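Local atomic coordinates of conserved hypothetical protein (Bacteroides thetaiotaomicron, PDB entry 2FB6), a protein that is of unknown function but folds as a compact three-layered alpha/beta domain on a parallel five-stranded sheet, with a fold that probably resembles that of DsrE-like proteins. Residues K9-W14 with E112-I117; Y29-K34 with L68-T73; H41-L46 with T73-Q78. One frame throughout, in Å; residues are numbered along the deposited sequence.

Overall arrangement
The three contacts lie on one five-stranded parallel sheet and the helices covering it. Contact 1 pairs strand 9-14 with an outermost strand, 113-116, uniting the two ends of the chain. Contact 3 pairs strands 41-46 and 73-77, and since strand 41-46 also borders strand 9-14, the two pairings form a continuous run of backbone bonds, their centres about 10 Å apart. Contact 2 sits on one face of that sheet, where helix 19-36 meets the end of helix 58-70, about 13 Å from contact 1 and 11 Å from contact 3 (centres). The segments of contacts 2 and 3 alternate along the chain (29-34, 41-46, 68-73, 73-78, sharing T73), all between the two strands of contact 1.

Contact 1 (K9-W14 with E112-I117); sequences KLTILW and EKILSI
The carboxylate of E112 is gripped at its edge by K9 and from above its plane by T11. K9 NZ forms a salt bridge with OE2 of E112 on the syn side, 2.9 Å away and only 15° out of plane. T11 OG1 donates to OE1 of E112 at 2.6 Å from well outside that plane. With its chi1 of -68°, T11 turns the hydroxyl to the carboxylate while CG2 takes the other branch, beside I114. An extended lysine suits this edge because its methylenes run past the carboxylate before NZ reaches it; Y107 of helix 101-109 also touches both charged side chains. A water lies 2.8 Å from OE1 of E112 and accepts from K113 N. The indole of W14 turns instead to I44 and L46, its NE1 bonded to T16 O.

Beyond these groups the backbones pair in parallel: T11 N donates to K113 O, L115 N to T11 O (2.9 Å) and L13 N to L115 O (2.8 Å). L10, I12 and L115 bring apolar branches to the face of helix 19-36, L10 CD1 meeting L115 CG at 4.3 Å. The face of T11, L13 and I114 is mixed and ends in exposed S116; there L13 CB meets I114 CG2. Adding the last strand beside the first in parallel gives the 4-3-2-1-5 order, consistent with the DsrE-like fold.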
ATOM      1  N   LYS A   9      -7.256   9.722  -7.602  1.00 12.95           N
ATOM      2  CA  LYS A   9      -6.621   8.859  -6.592  1.00 12.07           C
ATOM      3  C   LYS A   9      -7.100   7.424  -6.669  1.00 11.57           C
ATOM      4  O   LYS A   9      -8.308   7.154  -6.736  1.00 12.47           O
ATOM      5  CB  LYS A   9      -6.861   9.394  -5.162  1.00 12.44           C
ATOM      6  CG  LYS A   9      -6.146   8.586  -4.066  1.00 12.90           C
ATOM      7  CD  LYS A   9      -6.443   9.103  -2.675  1.00 12.53           C
ATOM      8  CE  LYS A   9      -5.673   8.346  -1.618  1.00 13.68           C
ATOM      9  NZ  LYS A   9      -6.185   8.699  -0.258  1.00 12.90           N
ATOM     10  N   LEU A  10      -6.141   6.506  -6.614  1.00 11.30           N
ATOM     11  CA  LEU A  10      -6.459   5.084  -6.443  1.00 12.24           C
ATOM     12  C   LEU A  10      -5.911   4.596  -5.114  1.00 11.41           C
ATOM     13  O   LEU A  10      -4.773   4.892  -4.772  1.00 11.19           O
ATOM     14  CB  LEU A  10      -5.810   4.254  -7.557  1.00 12.20           C
ATOM     15  CG  LEU A  10      -6.008   2.729  -7.485  1.00 13.98           C
ATOM     16  CD1 LEU A  10      -7.489   2.353  -7.579  1.00 15.52           C
ATOM     17  CD2 LEU A  10      -5.160   2.044  -8.555  1.00 15.68           C
ATOM     18  N   THR A  11      -6.715   3.827  -4.384  1.00 11.58           N
ATOM     19  CA  THR A  11      -6.268   3.159  -3.165  1.00 11.59           C
ATOM     20  C   THR A  11      -6.274   1.654  -3.392  1.00 11.23           C
ATOM     21  O   THR A  11      -7.205   1.100  -3.990  1.00 12.79           O
ATOM     22  CB  THR A  11      -7.150   3.555  -1.996  1.00 12.32           C
ATOM     23  OG1 THR A  11      -6.893   4.937  -1.728  1.00 14.16           O
ATOM     24  CG2 THR A  11      -6.828   2.745  -0.738  1.00 13.22           C
ATOM     25  N   ILE A  12      -5.205   0.997  -2.952  1.00 11.10           N
ATOM     26  CA  ILE A  12      -5.179  -0.448  -2.996  1.00 11.71           C
ATOM     27  C   ILE A  12      -5.092  -0.942  -1.563  1.00 11.25           C
ATOM     28  O   ILE A  12      -4.161  -0.576  -0.851  1.00 11.93           O
ATOM     29  CB  ILE A  12      -3.974  -0.974  -3.810  1.00 11.86           C
ATOM     30  CG1 ILE A  12      -4.074  -0.493  -5.271  1.00 12.43           C
ATOM     31  CG2 ILE A  12      -3.911  -2.521  -3.745  1.00 12.54           C
ATOM     32  CD1 ILE A  12      -2.806  -0.703  -6.090  1.00 14.30           C
ATOM     33  N   LEU A  13      -6.068  -1.752  -1.148  1.00 10.32           N
ATOM     34  CA  LEU A  13      -5.972  -2.455   0.122  1.00 11.00           C
ATOM     35  C   LEU A  13      -5.273  -3.786  -0.150  1.00 11.19           C
ATOM     36  O   LEU A  13      -5.849  -4.701  -0.746  1.00 11.99           O
ATOM     37  CB  LEU A  13      -7.365  -2.669   0.703  1.00 11.04           C
ATOM     38  CG  LEU A  13      -7.476  -3.458   2.013  1.00 11.37           C
ATOM     39  CD1 LEU A  13      -6.683  -2.818   3.155  1.00 12.97           C
ATOM     40  CD2 LEU A  13      -8.935  -3.607   2.393  1.00 12.30           C
ATOM     41  N   TRP A  14      -4.011  -3.868   0.249  1.00 11.34           N
ATOM     42  CA  TRP A  14      -3.182  -5.022  -0.048  1.00 11.54           C
ATOM     43  C   TRP A  14      -3.190  -5.955   1.165  1.00 11.64           C
ATOM     44  O   TRP A  14      -2.549  -5.678   2.182  1.00 11.23           O
ATOM     45  CB  TRP A  14      -1.771  -4.521  -0.381  1.00 11.80           C
ATOM     46  CG  TRP A  14      -0.723  -5.562  -0.553  1.00 12.05           C
ATOM     47  CD1 TRP A  14      -0.888  -6.924  -0.561  1.00 11.91           C
ATOM     48  CD2 TRP A  14       0.664  -5.323  -0.783  1.00 11.91           C
ATOM     49  NE1 TRP A  14       0.336  -7.544  -0.739  1.00 11.30           N
ATOM     50  CE2 TRP A  14       1.302  -6.583  -0.888  1.00 12.15           C
ATOM     51  CE3 TRP A  14       1.436  -4.160  -0.917  1.00 13.67           C
ATOM     52  CZ2 TRP A  14       2.677  -6.710  -1.106  1.00 12.72           C
ATOM     53  CZ3 TRP A  14       2.822  -4.286  -1.118  1.00 12.87           C
ATOM     54  CH2 TRP A  14       3.422  -5.553  -1.212  1.00 13.22           C
ATOM     55  N   GLU A 112     -13.859   6.513  -2.079  1.00 16.31           N
ATOM     56  CA  GLU A 112     -12.622   6.227  -2.800  1.00 16.48           C
ATOM     57  C   GLU A 112     -12.730   5.042  -3.725  1.00 17.14           C
ATOM     58  O   GLU A 112     -13.552   4.139  -3.518  1.00 18.01           O
ATOM     59  CB  GLU A 112     -11.466   5.988  -1.837  1.00 16.30           C
ATOM     60  CG  GLU A 112     -10.924   7.268  -1.277  1.00 17.02           C
ATOM     61  CD  GLU A 112      -9.424   7.269  -1.193  1.00 17.97           C
ATOM     62  OE1 GLU A 112      -8.763   6.708  -2.106  1.00 20.39           O
ATOM     63  OE2 GLU A 112      -8.909   7.855  -0.221  1.00 18.20           O
ATOM     64  N   LYS A 113     -11.892   5.053  -4.756  1.00 16.89           N
ATOM     65  CA  LYS A 113     -11.745   3.879  -5.593  0.60 16.89           C
ATOM     66  C   LYS A 113     -10.708   3.002  -4.911  1.00 16.97           C
ATOM     67  O   LYS A 113      -9.548   3.399  -4.764  1.00 16.96           O
ATOM     68  CB  LYS A 113     -11.345   4.277  -7.006  0.60 17.00           C
ATOM     69  CG  LYS A 113     -12.401   5.166  -7.628  0.60 18.80           C
ATOM     70  CD  LYS A 113     -11.998   5.704  -8.965  0.60 20.81           C
ATOM     71  CE  LYS A 113     -13.029   6.720  -9.407  0.60 21.86           C
ATOM     72  NZ  LYS A 113     -12.893   7.997  -8.625  0.60 21.71           N
ATOM     73  N   ILE A 114     -11.158   1.829  -4.470  1.00 16.79           N
ATOM     74  CA  ILE A 114     -10.346   0.906  -3.675  1.00 16.53           C
ATOM     75  C   ILE A 114     -10.357  -0.475  -4.308  1.00 16.58           C
ATOM     76  O   ILE A 114     -11.413  -1.096  -4.426  1.00 18.46           O
ATOM     77  CB  ILE A 114     -10.862   0.772  -2.197  1.00 16.29           C
ATOM     78  CG1 ILE A 114     -10.808   2.120  -1.466  1.00 16.14           C
ATOM     79  CG2 ILE A 114     -10.086  -0.316  -1.427  1.00 17.50           C
ATOM     80  CD1 ILE A 114     -11.524   2.139  -0.104  1.00 17.02           C
ATOM     81  N   LEU A 115      -9.186  -0.937  -4.724  1.00 15.12           N
ATOM     82  CA  LEU A 115      -9.032  -2.322  -5.135  1.00 14.91           C
ATOM     83  C   LEU A 115      -8.607  -3.083  -3.904  1.00 14.77           C
ATOM     84  O   LEU A 115      -7.562  -2.780  -3.310  1.00 14.63           O
ATOM     85  CB  LEU A 115      -7.941  -2.448  -6.202  1.00 15.45           C
ATOM     86  CG  LEU A 115      -8.229  -1.858  -7.586  1.00 15.55           C
ATOM     87  CD1 LEU A 115      -6.980  -2.026  -8.432  1.00 16.09           C
ATOM     88  CD2 LEU A 115      -9.455  -2.521  -8.236  1.00 16.88           C
ATOM     89  N   SER A 116      -9.419  -4.056  -3.511  1.00 15.23           N
ATOM     90  CA  SER A 116      -9.079  -4.881  -2.364  0.50 15.46           C
ATOM     91  C   SER A 116      -8.459  -6.179  -2.848  1.00 16.41           C
ATOM     92  O   SER A 116      -9.137  -7.038  -3.409  1.00 16.57           O
ATOM     93  CB  SER A 116     -10.289  -5.112  -1.445  0.50 15.61           C
ATOM     94  OG  SER A 116     -11.455  -5.453  -2.171  0.50 14.94           O
ATOM     95  N   ILE A 117      -7.145  -6.278  -2.650  1.00 16.87           N
ATOM     96  CA  ILE A 117      -6.355  -7.417  -3.091  1.00 18.18           C
ATOM     97  C   ILE A 117      -5.702  -7.964  -1.816  1.00 18.44           C
ATOM     98  O   ILE A 117      -4.526  -7.843  -1.540  1.00 17.07           O
ATOM     99  CB  ILE A 117      -5.310  -7.013  -4.171  0.50 18.33           C
ATOM    100  CG1 ILE A 117      -5.971  -6.211  -5.300  0.50 18.59           C
ATOM    101  CG2 ILE A 117      -4.624  -8.254  -4.750  0.50 18.53           C
ATOM    102  CD1 ILE A 117      -5.011  -5.359  -6.112  0.50 16.83           C
ATOM    103  OXT ILE A 117      -6.409  -8.504  -0.963  1.00 20.21           O
TER
HETATM  104  O   HOH W   1      -9.916   7.019  -4.606  1.00 20.25           O
HETATM  105  O   HOH W   2     -10.315   8.893  -7.472  1.00 22.88           O

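Contact 2 (Y29-K34 with L68-T73); sequences YALNSK and LQSGIT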
ATOM      1  N   TYR A  29       0.893  -2.797 -11.801  1.00 12.29           N
ATOM      2  CA  TYR A  29      -0.110  -1.791 -12.139  1.00 12.02           C
ATOM      3  C   TYR A  29       0.144  -0.488 -11.373  1.00 11.65           C
ATOM      4  O   TYR A  29       0.033   0.600 -11.943  1.00 11.62           O
ATOM      5  CB  TYR A  29      -1.512  -2.319 -11.875  1.00 11.83           C
ATOM      6  CG  TYR A  29      -2.579  -1.304 -12.225  1.00 10.69           C
ATOM      7  CD1 TYR A  29      -2.746  -0.850 -13.543  1.00 10.97           C
ATOM      8  CD2 TYR A  29      -3.439  -0.800 -11.240  1.00 10.79           C
ATOM      9  CE1 TYR A  29      -3.740   0.087 -13.869  1.00  9.99           C
ATOM     10  CE2 TYR A  29      -4.420   0.128 -11.561  1.00 12.54           C
ATOM     11  CZ  TYR A  29      -4.567   0.570 -12.860  1.00 11.77           C
ATOM     12  OH  TYR A  29      -5.548   1.509 -13.128  1.00 12.16           O
ATOM     13  N   ALA A  30       0.512  -0.593 -10.102  1.00 12.01           N
ATOM     14  CA  ALA A  30       0.711   0.608  -9.304  1.00 11.41           C
ATOM     15  C   ALA A  30       1.893   1.425  -9.844  1.00 11.61           C
ATOM     16  O   ALA A  30       1.792   2.663 -10.048  1.00 12.38           O
ATOM     17  CB  ALA A  30       0.914   0.248  -7.842  1.00 11.64           C
ATOM     18  N   LEU A  31       2.999   0.739 -10.123  1.00 11.98           N
ATOM     19  CA  LEU A  31       4.201   1.431 -10.617  1.00 12.60           C
ATOM     20  C   LEU A  31       3.969   2.089 -11.964  1.00 12.41           C
ATOM     21  O   LEU A  31       4.334   3.261 -12.178  1.00 13.08           O
ATOM     22  CB  LEU A  31       5.399   0.479 -10.694  1.00 13.02           C
ATOM     23  CG  LEU A  31       6.111   0.260  -9.374  1.00 15.03           C
ATOM     24  CD1 LEU A  31       6.954  -1.000  -9.441  1.00 17.06           C
ATOM     25  CD2 LEU A  31       6.972   1.503  -9.072  1.00 15.90           C
ATOM     26  N   ASN A  32       3.368   1.343 -12.888  1.00 12.19           N
ATOM     27  CA  ASN A  32       3.128   1.896 -14.219  1.00 12.26           C
ATOM     28  C   ASN A  32       2.122   3.033 -14.165  1.00 12.74           C
ATOM     29  O   ASN A  32       2.296   4.061 -14.836  1.00 13.18           O
ATOM     30  CB  ASN A  32       2.683   0.805 -15.187  1.00 12.33           C
ATOM     31  CG  ASN A  32       3.860   0.055 -15.770  1.00 14.40           C
ATOM     32  OD1 ASN A  32       4.363   0.422 -16.826  1.00 18.01           O
ATOM     33  ND2 ASN A  32       4.331  -0.983 -15.068  1.00 15.55           N
ATOM     34  N   SER A  33       1.075   2.857 -13.359  1.00 12.27           N
ATOM     35  CA  SER A  33       0.074   3.910 -13.185  1.00 12.73           C
ATOM     36  C   SER A  33       0.702   5.204 -12.707  1.00 13.04           C
ATOM     37  O   SER A  33       0.361   6.288 -13.219  1.00 12.87           O
ATOM     38  CB  SER A  33      -1.012   3.500 -12.188  1.00 12.36           C
ATOM     39  OG  SER A  33      -1.852   2.512 -12.727  1.00 13.73           O
ATOM     40  N   LYS A  34       1.571   5.098 -11.698  1.00 12.82           N
ATOM     41  CA  LYS A  34       2.203   6.281 -11.114  0.50 13.29           C
ATOM     42  C   LYS A  34       3.178   6.912 -12.101  1.00 13.57           C
ATOM     43  O   LYS A  34       3.151   8.123 -12.333  1.00 13.73           O
ATOM     44  CB  LYS A  34       2.920   5.925  -9.806  0.50 13.37           C
ATOM     45  CG  LYS A  34       3.502   7.116  -9.055  0.50 13.50           C
ATOM     46  CD  LYS A  34       2.417   8.019  -8.480  0.50 13.47           C
ATOM     47  CE  LYS A  34       3.026   9.272  -7.866  0.50 14.13           C
ATOM     48  NZ  LYS A  34       1.999  10.169  -7.275  0.50 15.45           N
ATOM     49  N   LEU A  68       7.909   3.330  -3.490  1.00 13.88           N
ATOM     50  CA  LEU A  68       8.081   4.566  -2.716  1.00 13.91           C
ATOM     51  C   LEU A  68       8.850   5.633  -3.491  1.00 14.29           C
ATOM     52  O   LEU A  68       8.499   6.813  -3.422  1.00 14.45           O
ATOM     53  CB  LEU A  68       8.738   4.303  -1.356  1.00 13.34           C
ATOM     54  CG  LEU A  68       7.856   3.556  -0.343  1.00 14.64           C
ATOM     55  CD1 LEU A  68       8.674   3.024   0.839  1.00 15.44           C
ATOM     56  CD2 LEU A  68       6.720   4.442   0.187  1.00 14.36           C
ATOM     57  N   GLN A  69       9.865   5.215  -4.243  1.00 15.09           N
ATOM     58  CA  GLN A  69      10.673   6.156  -5.033  0.60 16.64           C
ATOM     59  C   GLN A  69       9.827   6.826  -6.111  1.00 15.76           C
ATOM     60  O   GLN A  69      10.080   7.973  -6.482  1.00 16.01           O
ATOM     61  CB  GLN A  69      11.862   5.450  -5.686  0.60 16.48           C
ATOM     62  CG  GLN A  69      12.944   4.977  -4.740  0.60 18.75           C
ATOM     63  CD  GLN A  69      14.082   4.312  -5.497  0.60 19.22           C
ATOM     64  OE1 GLN A  69      14.844   4.981  -6.198  0.60 25.31           O
ATOM     65  NE2 GLN A  69      14.191   2.993  -5.379  0.60 24.67           N
ATOM     66  N   SER A  70       8.825   6.111  -6.624  1.00 14.92           N
ATOM     67  CA  SER A  70       7.975   6.679  -7.681  1.00 14.33           C
ATOM     68  C   SER A  70       6.935   7.668  -7.137  1.00 13.79           C
ATOM     69  O   SER A  70       6.260   8.330  -7.915  1.00 14.32           O
ATOM     70  CB  SER A  70       7.243   5.567  -8.436  1.00 14.86           C
ATOM     71  OG  SER A  70       6.140   5.102  -7.674  1.00 16.12           O
ATOM     72  N   GLY A  71       6.780   7.740  -5.818  1.00 13.53           N
ATOM     73  CA  GLY A  71       5.801   8.638  -5.218  1.00 13.16           C
ATOM     74  C   GLY A  71       4.493   7.999  -4.803  1.00 12.71           C
ATOM     75  O   GLY A  71       3.581   8.702  -4.358  1.00 12.74           O
ATOM     76  N   ILE A  72       4.382   6.677  -4.961  1.00 12.45           N
ATOM     77  CA  ILE A  72       3.269   5.935  -4.363  1.00 11.75           C
ATOM     78  C   ILE A  72       3.434   6.012  -2.843  1.00 11.63           C
ATOM     79  O   ILE A  72       4.549   5.878  -2.340  1.00 12.17           O
ATOM     80  CB  ILE A  72       3.338   4.464  -4.817  1.00 11.60           C
ATOM     81  CG1 ILE A  72       3.025   4.357  -6.310  1.00 11.46           C
ATOM     82  CG2 ILE A  72       2.381   3.556  -4.014  1.00 12.25           C
ATOM     83  CD1 ILE A  72       3.500   3.056  -6.948  1.00 11.22           C
ATOM     84  N   THR A  73       2.348   6.277  -2.119  1.00 11.27           N
ATOM     85  CA  THR A  73       2.419   6.283  -0.657  1.00 11.54           C
ATOM     86  C   THR A  73       2.045   4.888  -0.158  1.00 11.58           C
ATOM     87  O   THR A  73       1.200   4.221  -0.748  1.00 11.01           O
ATOM     88  CB  THR A  73       1.512   7.376  -0.018  1.00 12.10           C
ATOM     89  OG1 THR A  73       0.159   7.195  -0.445  1.00 12.75           O
ATOM     90  CG2 THR A  73       1.954   8.762  -0.461  1.00 13.65           C
TER
HETATM   91  O   HOH W   3       0.857   9.047  -4.866  1.00 15.93           O
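K34, in the last turns of helix 19-36, comes closest to S70 at the end of helix 58-70, CA to CA 6.7 Å, just where G71 turns the chain out of the helix with a positive phi of 99°. This is a Schellman motif, one of whose two bonds back into the last turn runs from G71 N to L68 O, 3.1 Å. Glycine suits the place because a CB at these backbone angles would be jammed against the preceding carbonyl O.

K34 and I72 carry the contact. In K34, CG lies anti to the backbone N and the chain then bends at chi2 (69°), which brings CG and CE alongside S70 O in the last turn of helix 58-70; K34 CG rests 3.2 Å from S70 O. At the tip, NZ gives one bond to K40 O and another to a water, 2.9 Å away, which in turn donates to G71 O at 2.8 Å. K34 is modelled in two conformers, so this outer part of the bridge applies to the one described. Serine is small enough to sit against K34 CG and L31 CD2, and S70 OG folds back to M67 O.

Deeper in, I72 supplies the apolar partner. Its CD1 reaches A30 CB at 3.9 Å, an alanine being small enough to admit it, and its CG1 lies 3.8 Å from K34 CB. I72 also touches I42 and I44, so it wedges between both helices and the sheet. Two neighbouring helices packed on one face, the second ending in a Schellman turn that leads into the next strand, are characteristic of successive right-handed beta-alpha-beta crossovers in a three-layered alpha/beta fold.

Contact 3 (H41-L46 with T73-Q78); sequences HINIIL and TIEACQ
E75 lays its side chain alongside I45, the two pointing the same way, with OE2 of E75 3.7 Å from CG1 of I45. They sit on two adjacent interior strands of the parallel sheet in this three-layered alpha/beta fold, where a buried carboxylate needs partners: OE1 forms a salt bridge with R98, on the strand 96-98 that borders the sheet, and OE2 is bonded to Y107 of helix 101-109. A chi1 of 52° sets CG between the backbone N and the carbonyl carbon, and the extended chain brings the carboxylate back over the neighbouring strand, near N43 and I45. Glutamate thus has the length to link the sheet to its cover.

The other face is apolar, as suits the layer under helix 58-70. I74 touches I64 and L68 there, and its CG2 meets L46 CD1 at 3.9 Å, the side chains crossing at a slant. The small A76 sets its CB 3.9 Å from L46 CB, consistent with the short 4.4 Å between the CA atoms of L46 and A76. I44, its branched CB suiting an extended backbone, packs on M67.

Five backbone bonds alternate between the strands, T73 N to I42 O among them. C77 then stands at the N-cap of helix 78-84, where with C80 it makes a CxxC pattern of unproven role. The ladder's last bond is nearly straight (169° at the hydrogen): C77 N to L46 O, 3.0 Å.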
ATOM      1  N   HIS A  41      -2.406  10.081  -7.881  1.00 13.24           N
ATOM      2  CA  HIS A  41      -2.137   9.684  -6.488  1.00 12.69           C
ATOM      3  C   HIS A  41      -2.451   8.223  -6.342  1.00 12.45           C
ATOM      4  O   HIS A  41      -3.505   7.795  -6.777  1.00 12.49           O
ATOM      5  CB  HIS A  41      -3.026  10.493  -5.527  1.00 14.31           C
ATOM      6  CG  HIS A  41      -2.894  11.969  -5.722  1.00 16.55           C
ATOM      7  ND1 HIS A  41      -3.810  12.711  -6.434  1.00 19.64           N
ATOM      8  CD2 HIS A  41      -1.921  12.830  -5.348  1.00 20.02           C
ATOM      9  CE1 HIS A  41      -3.415  13.973  -6.478  1.00 19.79           C
ATOM     10  NE2 HIS A  41      -2.273  14.071  -5.825  1.00 21.43           N
ATOM     11  N   ILE A  42      -1.539   7.476  -5.715  1.00 11.33           N
ATOM     12  CA  ILE A  42      -1.797   6.068  -5.416  1.00 12.21           C
ATOM     13  C   ILE A  42      -1.354   5.807  -3.991  1.00 11.57           C
ATOM     14  O   ILE A  42      -0.211   6.104  -3.614  1.00 12.07           O
ATOM     15  CB  ILE A  42      -1.044   5.099  -6.350  1.00 12.17           C
ATOM     16  CG1 ILE A  42      -1.379   5.382  -7.834  1.00 12.98           C
ATOM     17  CG2 ILE A  42      -1.350   3.645  -5.951  1.00 13.16           C
ATOM     18  CD1 ILE A  42      -0.686   4.474  -8.809  1.00 14.27           C
ATOM     19  N   ASN A  43      -2.291   5.311  -3.194  1.00 10.91           N
ATOM     20  CA  ASN A  43      -2.026   4.936  -1.813  0.50 11.07           C
ATOM     21  C   ASN A  43      -2.223   3.434  -1.639  1.00 11.24           C
ATOM     22  O   ASN A  43      -3.244   2.894  -2.071  1.00 11.97           O
ATOM     23  CB  ASN A  43      -2.991   5.673  -0.876  0.50 11.46           C
ATOM     24  CG  ASN A  43      -2.768   5.319   0.587  0.50 11.40           C
ATOM     25  OD1 ASN A  43      -3.683   4.852   1.276  0.50 13.08           O
ATOM     26  ND2 ASN A  43      -1.555   5.548   1.070  0.50 11.33           N
ATOM     27  N   ILE A  44      -1.261   2.779  -0.994  1.00 10.78           N
ATOM     28  CA  ILE A  44      -1.354   1.342  -0.758  1.00 11.54           C
ATOM     29  C   ILE A  44      -1.407   1.108   0.740  1.00 10.48           C
ATOM     30  O   ILE A  44      -0.588   1.651   1.473  1.00 10.47           O
ATOM     31  CB  ILE A  44      -0.158   0.575  -1.386  1.00 11.33           C
ATOM     32  CG1 ILE A  44      -0.121   0.810  -2.920  1.00 13.15           C
ATOM     33  CG2 ILE A  44      -0.262  -0.935  -1.027  1.00 13.63           C
ATOM     34  CD1 ILE A  44       1.018   0.156  -3.631  1.00 14.57           C
ATOM     35  N   ILE A  45      -2.389   0.324   1.172  1.00 10.20           N
ATOM     36  CA  ILE A  45      -2.566  -0.015   2.587  1.00 10.26           C
ATOM     37  C   ILE A  45      -2.133  -1.469   2.784  1.00 11.00           C
ATOM     38  O   ILE A  45      -2.706  -2.372   2.190  1.00 11.61           O
ATOM     39  CB  ILE A  45      -4.041   0.117   3.025  1.00 10.79           C
ATOM     40  CG1 ILE A  45      -4.599   1.516   2.711  1.00 10.96           C
ATOM     41  CG2 ILE A  45      -4.169  -0.241   4.509  1.00 11.51           C
ATOM     42  CD1 ILE A  45      -6.122   1.544   2.765  1.00 13.56           C
ATOM     43  N   LEU A  46      -1.114  -1.668   3.613  1.00 10.85           N
ATOM     44  CA  LEU A  46      -0.653  -3.008   3.970  0.50 11.54           C
ATOM     45  C   LEU A  46      -1.374  -3.473   5.221  1.00 11.54           C
ATOM     46  O   LEU A  46      -1.187  -2.911   6.295  1.00 12.00           O
ATOM     47  CB  LEU A  46       0.847  -2.992   4.244  0.50 11.84           C
ATOM     48  CG  LEU A  46       1.756  -2.928   3.029  0.50 11.60           C
ATOM     49  CD1 LEU A  46       3.190  -2.730   3.455  0.50 11.33           C
ATOM     50  CD2 LEU A  46       1.621  -4.216   2.250  0.50 13.26           C
ATOM     51  N   THR A  73       2.348   6.277  -2.119  1.00 11.27           N
ATOM     52  CA  THR A  73       2.419   6.283  -0.657  1.00 11.54           C
ATOM     53  C   THR A  73       2.045   4.888  -0.158  1.00 11.58           C
ATOM     54  O   THR A  73       1.200   4.221  -0.748  1.00 11.01           O
ATOM     55  CB  THR A  73       1.512   7.376  -0.018  1.00 12.10           C
ATOM     56  OG1 THR A  73       0.159   7.195  -0.445  1.00 12.75           O
ATOM     57  CG2 THR A  73       1.954   8.762  -0.461  1.00 13.65           C
ATOM     58  N   ILE A  74       2.676   4.444   0.923  1.00 10.99           N
ATOM     59  CA  ILE A  74       2.403   3.116   1.493  1.00 10.84           C
ATOM     60  C   ILE A  74       2.312   3.242   3.003  1.00 10.87           C
ATOM     61  O   ILE A  74       3.192   3.825   3.616  1.00 11.29           O
ATOM     62  CB  ILE A  74       3.482   2.061   1.129  1.00 11.19           C
ATOM     63  CG1 ILE A  74       3.728   2.055  -0.385  1.00 12.49           C
ATOM     64  CG2 ILE A  74       3.015   0.668   1.619  1.00 11.44           C
ATOM     65  CD1 ILE A  74       4.788   1.071  -0.839  1.00 12.31           C
ATOM     66  N   GLU A  75       1.215   2.741   3.574  1.00 10.23           N
ATOM     67  CA  GLU A  75       0.990   2.790   5.013  1.00 10.96           C
ATOM     68  C   GLU A  75       0.591   1.402   5.470  1.00 10.83           C
ATOM     69  O   GLU A  75      -0.003   0.647   4.700  1.00 12.16           O
ATOM     70  CB  GLU A  75      -0.085   3.824   5.366  1.00 10.92           C
ATOM     71  CG  GLU A  75      -1.403   3.660   4.587  1.00 11.18           C
ATOM     72  CD  GLU A  75      -2.425   4.761   4.866  1.00 12.83           C
ATOM     73  OE1 GLU A  75      -2.158   5.619   5.734  1.00 16.16           O
ATOM     74  OE2 GLU A  75      -3.497   4.754   4.223  1.00 14.17           O
ATOM     75  N   ALA A  76       0.990   1.047   6.687  1.00 11.19           N
ATOM     76  CA  ALA A  76       0.731  -0.291   7.201  1.00 11.73           C
ATOM     77  C   ALA A  76      -0.011  -0.197   8.513  1.00 11.56           C
ATOM     78  O   ALA A  76       0.248   0.703   9.322  1.00 11.94           O
ATOM     79  CB  ALA A  76       2.045  -1.061   7.401  1.00 12.20           C
ATOM     80  N   CYS A  77      -0.913  -1.152   8.717  1.00 12.07           N
ATOM     81  CA  CYS A  77      -1.672  -1.273   9.943  1.00 11.06           C
ATOM     82  C   CYS A  77      -0.730  -1.441  11.133  1.00 11.22           C
ATOM     83  O   CYS A  77       0.009  -2.412  11.201  1.00 10.95           O
ATOM     84  CB  CYS A  77      -2.656  -2.443   9.823  1.00 11.89           C
ATOM     85  SG  CYS A  77      -3.492  -2.904  11.358  1.00 14.83           S
ATOM     86  N   GLN A  78      -0.754  -0.486  12.064  1.00 10.20           N
ATOM     87  CA  GLN A  78       0.112  -0.545  13.235  1.00 10.74           C
ATOM     88  C   GLN A  78      -0.232  -1.713  14.149  1.00 10.56           C
ATOM     89  O   GLN A  78       0.676  -2.295  14.764  1.00 11.30           O
ATOM     90  CB  GLN A  78       0.082   0.783  14.003  1.00 10.76           C
ATOM     91  CG  GLN A  78       0.982   0.803  15.232  1.00 11.47           C
ATOM     92  CD  GLN A  78       1.237   2.212  15.750  1.00 13.72           C
ATOM     93  OE1 GLN A  78       1.087   3.192  15.016  1.00 15.43           O
ATOM     94  NE2 GLN A  78       1.616   2.316  17.015  1.00 15.80           N
TER